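Local structure of N-acetylglucosamine-6-phosphate deacetylase (Mycobacterium smegmatis, 6FV4) at residues 244-256 with 269-283. The protein probably removes the acetyl group from N-acetylglucosamine-6-phosphate, as a metal-dependent hydrolase of the NagA family in carbohydrate metabolism. The protein carries 1 engineered substitution. Sequence-based numbering, arbitrary orientation.
Sequences LTEDSRVTVEMIV and ITQTVGPERLSLITA. Engineered in segment 269-283: Ala283 (natural residue Asp).
Strands 251-255 and 278-281 run parallel, pairing Val252 with Leu278 and Glu253 with Ser279. Val252 N donates to Arg277 O, Ser279 N to Val252 O (2.7 Å) and Met254 N to Ser279 O. Farther on the pairing loosens: Ile281 N makes a weak bond to Met254 O, and a water bridges Met254 O, Val256 N and Ile281 O. Arg277 reaches back into the turn after helix 240-246, its chain bent at chi3 (40°). Arg277 NE (2.8 Å) and NH2 (3.1 Å) both donate to Val250 O. Arg277 NH1 donates to Thr245 O (2.8 Å) from above the carbonyl plane. These two oxygens lie near the guanidinium plane and fix how the group is turned. Ser248 CA lies over the rim of one guanidinium face, Val273 CB over the rim of the other. On the sheet face carrying Val252, Met254 and Leu278, Met254 CE lies on Ile269 CG1 (3.6 Å), so helix 263-273 packs here. On the other face Ile281 CD1 touches Glu253 OE1 (3.3 Å), the oxygen that accepts from the zinc ligand His72. Engineered Ala283 CB meets Ile255 CD1 (3.6 Å). Strand 251-255, helix 263-273 and strand 278-281 form a beta-alpha-beta unit of the amidohydrolase barrel; Ala283, just after strand 278-281, lies beside the bound zinc.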
loop_
_atom_site.group_PDB
_atom_site.type_symbol
_atom_site.label_atom_id
_atom_site.label_comp_id
_atom_site.label_asym_id
_atom_site.label_seq_id
_atom_site.Cartn_x
_atom_site.Cartn_y
_atom_site.Cartn_z
ATOM N N LEU B 244 1.066 -4.715 9.525
ATOM C CA LEU B 244 -0.242 -5.358 9.417
ATOM C C LEU B 244 -0.634 -5.639 7.968
ATOM O O LEU B 244 -1.217 -6.693 7.678
ATOM C CB LEU B 244 -1.305 -4.510 10.119
ATOM C CG LEU B 244 -1.224 -4.503 11.656
ATOM C CD1 LEU B 244 -1.989 -3.309 12.212
ATOM C CD2 LEU B 244 -1.786 -5.805 12.240
ATOM N N THR B 245 -0.336 -4.718 7.034
ATOM C CA THR B 245 -0.672 -4.987 5.640
ATOM C C THR B 245 0.280 -5.987 5.005
ATOM O O THR B 245 -0.112 -6.690 4.065
ATOM C CB THR B 245 -0.693 -3.699 4.808
ATOM O OG1 THR B 245 0.522 -2.967 4.997
ATOM C CG2 THR B 245 -1.866 -2.818 5.203
ATOM N N GLU B 246 1.506 -6.078 5.519
ATOM C CA GLU B 246 2.530 -6.916 4.915
ATOM C C GLU B 246 2.244 -8.405 5.108
ATOM O O GLU B 246 2.498 -9.205 4.205
ATOM C CB GLU B 246 3.878 -6.518 5.507
ATOM C CG GLU B 246 4.943 -7.572 5.593
ATOM C CD GLU B 246 6.208 -7.018 6.238
ATOM O OE1 GLU B 246 6.369 -7.134 7.471
ATOM O OE2 GLU B 246 7.030 -6.431 5.510
ATOM N N ASP B 247 1.696 -8.797 6.265
ATOM C CA ASP B 247 1.614 -10.206 6.646
ATOM C C ASP B 247 0.280 -10.836 6.231
ATOM O O ASP B 247 -0.790 -10.354 6.617
ATOM C CB ASP B 247 1.810 -10.343 8.148
ATOM C CG ASP B 247 2.060 -11.779 8.563
ATOM O OD1 ASP B 247 1.155 -12.621 8.357
ATOM O OD2 ASP B 247 3.173 -12.060 9.053
ATOM N N SER B 248 0.348 -11.940 5.475
ATOM C CA SER B 248 -0.857 -12.539 4.907
ATOM C C SER B 248 -1.792 -13.114 5.969
ATOM O O SER B 248 -2.970 -13.365 5.674
ATOM C CB SER B 248 -0.477 -13.643 3.915
ATOM O OG SER B 248 0.235 -14.687 4.565
ATOM N N ARG B 249 -1.299 -13.340 7.184
ATOM C CA ARG B 249 -2.146 -13.862 8.255
ATOM C C ARG B 249 -3.128 -12.830 8.802
ATOM O O ARG B 249 -4.039 -13.201 9.560
ATOM C CB ARG B 249 -1.279 -14.357 9.411
ATOM C CG ARG B 249 -0.500 -15.639 9.117
ATOM C CD ARG B 249 0.470 -15.937 10.247
ATOM N NE ARG B 249 1.584 -14.998 10.241
ATOM C CZ ARG B 249 2.638 -15.076 11.043
ATOM N NH1 ARG B 249 2.736 -16.060 11.931
ATOM N NH2 ARG B 249 3.595 -14.162 10.956
ATOM N N VAL B 250 -2.947 -11.550 8.481
ATOM C CA VAL B 250 -3.679 -10.468 9.131
ATOM C C VAL B 250 -4.803 -9.997 8.226
ATOM O O VAL B 250 -4.589 -9.749 7.029
ATOM C CB VAL B 250 -2.745 -9.299 9.484
ATOM C CG1 VAL B 250 -3.558 -8.115 10.028
ATOM C CG2 VAL B 250 -1.685 -9.750 10.486
ATOM N N THR B 251 -5.998 -9.860 8.793
ATOM C CA THR B 251 -7.104 -9.180 8.136
ATOM C C THR B 251 -7.286 -7.803 8.767
ATOM O O THR B 251 -7.544 -7.701 9.974
ATOM C CB THR B 251 -8.395 -9.985 8.241
ATOM O OG1 THR B 251 -8.194 -11.285 7.671
ATOM C CG2 THR B 251 -9.507 -9.273 7.474
ATOM N N VAL B 252 -7.175 -6.739 7.949
ATOM C CA VAL B 252 -7.235 -5.378 8.473
ATOM C C VAL B 252 -8.671 -4.862 8.446
ATOM O O VAL B 252 -9.424 -5.084 7.490
ATOM C CB VAL B 252 -6.272 -4.447 7.712
ATOM C CG1 VAL B 252 -4.823 -4.868 8.014
ATOM C CG2 VAL B 252 -6.568 -4.436 6.193
ATOM N N GLU B 253 -9.066 -4.210 9.534
ATOM C CA GLU B 253 -10.329 -3.492 9.603
ATOM C C GLU B 253 -10.137 -2.108 9.018
ATOM O O GLU B 253 -9.087 -1.486 9.187
ATOM C CB GLU B 253 -10.813 -3.324 11.057
ATOM C CG GLU B 253 -11.186 -4.591 11.811
ATOM C CD GLU B 253 -11.601 -4.288 13.254
ATOM O OE1 GLU B 253 -11.530 -3.091 13.674
ATOM O OE2 GLU B 253 -11.994 -5.238 13.978
ATOM N N MET B 254 -11.163 -1.611 8.344
ATOM C CA MET B 254 -11.135 -0.216 7.949
ATOM C C MET B 254 -12.532 0.356 8.107
ATOM O O MET B 254 -13.519 -0.275 7.714
ATOM C CB MET B 254 -10.612 -0.054 6.491
ATOM C CG MET B 254 -10.437 1.377 6.079
ATOM S SD MET B 254 -9.370 1.597 4.623
ATOM C CE MET B 254 -7.850 0.797 5.144
ATOM N N ILE B 255 -12.617 1.550 8.692
ATOM C CA ILE B 255 -13.875 2.290 8.751
ATOM C C ILE B 255 -13.956 3.125 7.475
ATOM O O ILE B 255 -13.289 4.156 7.351
ATOM C CB ILE B 255 -13.970 3.183 9.990
ATOM C CG1 ILE B 255 -13.782 2.372 11.271
ATOM C CG2 ILE B 255 -15.317 3.889 10.002
ATOM C CD1 ILE B 255 -13.445 3.235 12.489
ATOM N N VAL B 256 -14.798 2.696 6.537
ATOM C CA VAL B 256 -14.989 3.429 5.288
ATOM C C VAL B 256 -16.327 4.153 5.336
ATOM O O VAL B 256 -17.283 3.779 4.646
ATOM C CB VAL B 256 -14.888 2.479 4.085
ATOM C CG1 VAL B 256 -14.770 3.259 2.788
ATOM C CG2 VAL B 256 -13.662 1.589 4.258
ATOM N N ILE B 269 -5.029 0.475 0.409
ATOM C CA ILE B 269 -4.911 -0.716 1.246
ATOM C C ILE B 269 -5.528 -1.919 0.543
ATOM O O ILE B 269 -4.957 -3.017 0.550
ATOM C CB ILE B 269 -5.529 -0.462 2.635
ATOM C CG1 ILE B 269 -4.707 0.591 3.385
ATOM C CG2 ILE B 269 -5.576 -1.773 3.468
ATOM C CD1 ILE B 269 -3.210 0.260 3.502
ATOM N N THR B 270 -6.691 -1.739 -0.083
ATOM C CA THR B 270 -7.268 -2.843 -0.839
ATOM C C THR B 270 -6.301 -3.321 -1.911
ATOM O O THR B 270 -6.098 -4.528 -2.074
ATOM C CB THR B 270 -8.590 -2.428 -1.477
ATOM O OG1 THR B 270 -9.511 -2.014 -0.462
ATOM C CG2 THR B 270 -9.179 -3.584 -2.260
ATOM N N GLN B 271 -5.682 -2.374 -2.633
ATOM C CA GLN B 271 -4.678 -2.700 -3.643
ATOM C C GLN B 271 -3.506 -3.456 -3.018
ATOM O O GLN B 271 -2.992 -4.413 -3.608
ATOM C CB GLN B 271 -4.235 -1.392 -4.335
ATOM C CG GLN B 271 -3.266 -1.492 -5.487
ATOM C CD GLN B 271 -2.943 -0.118 -6.133
ATOM O OE1 GLN B 271 -3.329 0.951 -5.625
ATOM N NE2 GLN B 271 -2.240 -0.157 -7.262
ATOM N N THR B 272 -3.107 -3.083 -1.801
ATOM C CA THR B 272 -1.969 -3.727 -1.138
ATOM C C THR B 272 -2.306 -5.138 -0.647
ATOM O O THR B 272 -1.560 -6.086 -0.910
ATOM C CB THR B 272 -1.483 -2.869 0.043
ATOM O OG1 THR B 272 -1.219 -1.535 -0.398
ATOM C CG2 THR B 272 -0.199 -3.437 0.640
ATOM N N VAL B 273 -3.407 -5.312 0.086
ATOM C CA VAL B 273 -3.596 -6.584 0.793
ATOM C C VAL B 273 -4.392 -7.602 -0.007
ATOM O O VAL B 273 -4.349 -8.797 0.322
ATOM C CB VAL B 273 -4.262 -6.388 2.166
ATOM C CG1 VAL B 273 -3.481 -5.398 2.969
ATOM C CG2 VAL B 273 -5.728 -5.946 2.022
ATOM N N GLY B 274 -5.114 -7.173 -1.038
ATOM C CA GLY B 274 -5.891 -8.079 -1.856
ATOM C C GLY B 274 -7.335 -8.168 -1.403
ATOM O O GLY B 274 -7.732 -7.552 -0.412
ATOM N N PRO B 275 -8.148 -8.962 -2.109
ATOM C CA PRO B 275 -9.589 -9.004 -1.821
ATOM C C PRO B 275 -9.967 -9.784 -0.565
ATOM O O PRO B 275 -11.109 -9.646 -0.107
ATOM C CB PRO B 275 -10.183 -9.683 -3.069
ATOM C CG PRO B 275 -9.014 -9.869 -4.042
ATOM C CD PRO B 275 -7.780 -9.862 -3.220
ATOM N N GLU B 276 -9.059 -10.582 -0.000
ATOM C CA GLU B 276 -9.352 -11.457 1.130
ATOM C C GLU B 276 -9.000 -10.864 2.480
ATOM O O GLU B 276 -9.311 -11.485 3.498
ATOM C CB GLU B 276 -8.566 -12.775 1.024
ATOM C CG GLU B 276 -9.323 -13.911 0.405
ATOM C CD GLU B 276 -9.933 -13.495 -0.898
ATOM O OE1 GLU B 276 -11.118 -13.811 -1.144
ATOM O OE2 GLU B 276 -9.226 -12.820 -1.672
ATOM N N ARG B 277 -8.305 -9.732 2.526
ATOM C CA ARG B 277 -7.601 -9.360 3.741
ATOM C C ARG B 277 -8.063 -8.035 4.331
ATOM O O ARG B 277 -7.408 -7.526 5.243
ATOM C CB ARG B 277 -6.092 -9.344 3.498
ATOM C CG ARG B 277 -5.487 -10.712 3.190
ATOM C CD ARG B 277 -3.968 -10.654 3.282
ATOM N NE ARG B 277 -3.585 -9.825 4.412
ATOM C CZ ARG B 277 -2.541 -9.000 4.465
ATOM N NH1 ARG B 277 -1.708 -8.866 3.434
ATOM N NH2 ARG B 277 -2.351 -8.278 5.568
ATOM N N LEU B 278 -9.188 -7.488 3.877
ATOM C CA LEU B 278 -9.761 -6.285 4.469
ATOM C C LEU B 278 -11.193 -6.549 4.905
ATOM O O LEU B 278 -11.977 -7.148 4.160
ATOM C CB LEU B 278 -9.717 -5.082 3.500
ATOM C CG LEU B 278 -10.096 -3.750 4.179
ATOM C CD1 LEU B 278 -9.317 -2.598 3.537
ATOM C CD2 LEU B 278 -11.580 -3.457 4.083
ATOM N N SER B 279 -11.526 -6.092 6.115
ATOM C CA SER B 279 -12.874 -6.138 6.662
ATOM C C SER B 279 -13.432 -4.726 6.767
ATOM O O SER B 279 -12.784 -3.845 7.342
ATOM C CB SER B 279 -12.878 -6.760 8.068
ATOM O OG SER B 279 -12.463 -8.103 8.033
ATOM N N LEU B 280 -14.649 -4.530 6.276
ATOM C CA LEU B 280 -15.370 -3.287 6.503
ATOM C C LEU B 280 -16.061 -3.392 7.857
ATOM O O LEU B 280 -16.652 -4.422 8.159
ATOM C CB LEU B 280 -16.386 -3.040 5.396
ATOM C CG LEU B 280 -15.746 -2.858 4.007
ATOM C CD1 LEU B 280 -16.790 -2.975 2.923
ATOM C CD2 LEU B 280 -15.083 -1.531 3.950
ATOM N N ILE B 281 -15.924 -2.350 8.683
ATOM C CA ILE B 281 -16.560 -2.258 9.990
ATOM C C ILE B 281 -17.188 -0.873 10.082
ATOM O O ILE B 281 -16.885 0.032 9.297
ATOM C CB ILE B 281 -15.578 -2.473 11.170
ATOM C CG1 ILE B 281 -14.512 -1.376 11.158
ATOM C CG2 ILE B 281 -14.938 -3.875 11.133
ATOM C CD1 ILE B 281 -13.857 -1.105 12.491
ATOM N N THR B 282 -18.079 -0.715 11.046
ATOM C CA THR B 282 -18.666 0.595 11.295
ATOM C C THR B 282 -18.010 1.334 12.445
ATOM O O THR B 282 -17.930 2.568 12.408
ATOM C CB THR B 282 -20.170 0.473 11.591
ATOM O OG1 THR B 282 -20.389 -0.292 12.807
ATOM C CG2 THR B 282 -20.899 -0.173 10.408
ATOM N N ALA B 283 -17.572 0.600 13.479
ATOM C CA ALA B 283 -17.271 1.180 14.784
ATOM C C ALA B 283 -18.418 2.075 15.252
ATOM O O ALA B 283 -18.200 3.086 15.910
ATOM C CB ALA B 283 -15.940 1.943 14.758
HETATM O O HOH W 1 -10.875 -8.149 10.363
HETATM O O HOH W 2 -10.160 -12.892 6.504
HETATM O O HOH W 3 -16.242 0.351 6.841
#